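Local atomic coordinates of STING-associated CdnE c-di-GMP synthase (Flavobacteriaceae, PDB entry 6WT8), a protein that probably synthesises the cyclic dinucleotide c-di-GMP from GTP as the nucleotidyltransferase of a STING-containing CBASS antiphage defence system. Residues 14-18 against 98-102. Numbering follows the deposited sequence.
Sequences ERSNP and HILKE
K101 NZ donates to two oxygens, the E14 carbonyl and the E102 carboxylate, with the E14 carboxylate farther off. The bond from K101 NZ to E14 O measures 2.8 Å, the donor tilted 23° from that carbonyl plane; E102 OE2 is met on the syn side of its carboxylate, and E14 OE2, 3.8 Å from K101 NZ, completes the salt-bridge network as a long partner. The K101 torsions explain the reach: CG sits between its own backbone N and carbonyl carbon, the chain then runs extended past R15 O, and a bend at chi4 (-68°) turns NZ onto the E14 carbonyl. On the way, K101 CD passes P18 CD at 4.0 Å. The loop is fixed a second time by its backbone, K101 N donating to R15 O at 2.8 Å with a C=O...N angle of 166°. A methionine in place of K101 would probably leave E14 O without this donor and the E14 and E102 carboxylates without their shared positive charge.

Next to this, L100 CD2 lies 3.6 Å from R15 CD, meeting the aliphatic part of the arginine. A water bridges the two segments, accepting from R15 NE and S16 OG and donating to I99 O. Beyond it the R15 guanidinium reaches D266 in a salt bridge and N262 in a hydrogen bond, both on helix 253-266. Lysine and backbone NH thus supply donors to carbonyls in the last turn of helix 5-16, both from the loop between strands 85-90 and 106-112 of the nucleotidyltransferase sheet.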
# COMPACT_ATOMS: atom_id res chain seq x y z
N GLU A 14 0.24 -0.14 21.79
CA GLU A 14 -0.06 1.29 21.82
C GLU A 14 -0.33 1.79 20.41
O GLU A 14 -1.18 2.67 20.21
CB GLU A 14 1.12 2.06 22.42
CG GLU A 14 0.75 3.55 22.69
CD GLU A 14 -0.63 3.72 23.39
OE1 GLU A 14 -0.86 3.08 24.45
OE2 GLU A 14 -1.48 4.50 22.87
N ARG A 15 0.35 1.22 19.42
CA ARG A 15 0.17 1.66 18.04
C ARG A 15 -1.09 1.10 17.41
O ARG A 15 -1.70 1.75 16.55
CB ARG A 15 1.38 1.19 17.20
CG ARG A 15 2.67 1.88 17.56
CD ARG A 15 3.82 1.53 16.61
NE ARG A 15 4.15 0.11 16.49
CZ ARG A 15 5.24 -0.46 17.00
NH1 ARG A 15 6.08 0.23 17.80
NH2 ARG A 15 5.50 -1.72 16.74
N SER A 16 -1.46 -0.11 17.80
CA SER A 16 -2.40 -0.93 17.05
C SER A 16 -3.74 -1.14 17.75
O SER A 16 -4.77 -1.22 17.09
CB SER A 16 -1.81 -2.33 16.80
OG SER A 16 -0.70 -2.28 15.92
N ASN A 17 -3.73 -1.34 19.06
CA ASN A 17 -4.97 -1.76 19.73
C ASN A 17 -4.84 -1.43 21.20
O ASN A 17 -4.83 -2.34 22.07
CB ASN A 17 -5.17 -3.27 19.49
CG ASN A 17 -6.48 -3.79 20.09
OD1 ASN A 17 -7.40 -3.02 20.36
ND2 ASN A 17 -6.55 -5.09 20.29
N PRO A 18 -4.76 -0.14 21.55
CA PRO A 18 -4.49 0.21 22.95
C PRO A 18 -5.58 -0.20 23.91
O PRO A 18 -5.29 -0.36 25.09
CB PRO A 18 -4.33 1.75 22.91
CG PRO A 18 -5.06 2.16 21.67
CD PRO A 18 -4.76 1.05 20.69
N HIS A 98 -1.60 -1.12 7.03
CA HIS A 98 -1.00 -0.14 7.92
C HIS A 98 -0.77 -0.76 9.31
O HIS A 98 -1.40 -1.74 9.70
CB HIS A 98 -1.89 1.11 8.04
CG HIS A 98 -3.29 0.83 8.53
ND1 HIS A 98 -4.11 -0.07 7.91
CD2 HIS A 98 -4.02 1.40 9.52
CE1 HIS A 98 -5.28 -0.10 8.53
NE2 HIS A 98 -5.26 0.81 9.48
N ILE A 99 0.14 -0.15 10.08
CA ILE A 99 0.44 -0.62 11.43
C ILE A 99 0.29 0.47 12.48
O ILE A 99 0.56 0.21 13.68
CB ILE A 99 1.85 -1.26 11.53
CG1 ILE A 99 2.91 -0.26 11.17
CG2 ILE A 99 1.94 -2.48 10.61
CD1 ILE A 99 4.32 -0.59 11.82
N LEU A 100 -0.15 1.66 12.09
CA LEU A 100 -0.43 2.72 13.08
C LEU A 100 -1.91 3.07 13.06
O LEU A 100 -2.47 3.33 11.99
CB LEU A 100 0.39 4.00 12.80
CG LEU A 100 1.89 3.84 12.56
CD1 LEU A 100 2.57 5.20 12.27
CD2 LEU A 100 2.54 3.15 13.72
N LYS A 101 -2.52 3.15 14.26
CA LYS A 101 -3.94 3.50 14.31
C LYS A 101 -4.21 4.88 13.72
O LYS A 101 -5.36 5.12 13.34
CB LYS A 101 -4.44 3.46 15.77
CG LYS A 101 -3.70 4.42 16.73
CD LYS A 101 -4.02 4.07 18.21
CE LYS A 101 -3.41 5.15 19.12
NZ LYS A 101 -1.94 5.18 19.15
N GLU A 102 -3.21 5.77 13.66
CA GLU A 102 -3.41 7.10 13.08
C GLU A 102 -3.30 7.15 11.57
O GLU A 102 -3.56 8.20 10.98
CB GLU A 102 -2.40 8.10 13.67
CG GLU A 102 -2.44 8.23 15.20
CD GLU A 102 -1.62 7.18 15.96
OE1 GLU A 102 -0.87 6.36 15.35
OE2 GLU A 102 -1.72 7.24 17.23
O HOH W 1 2.00 -1.47 15.41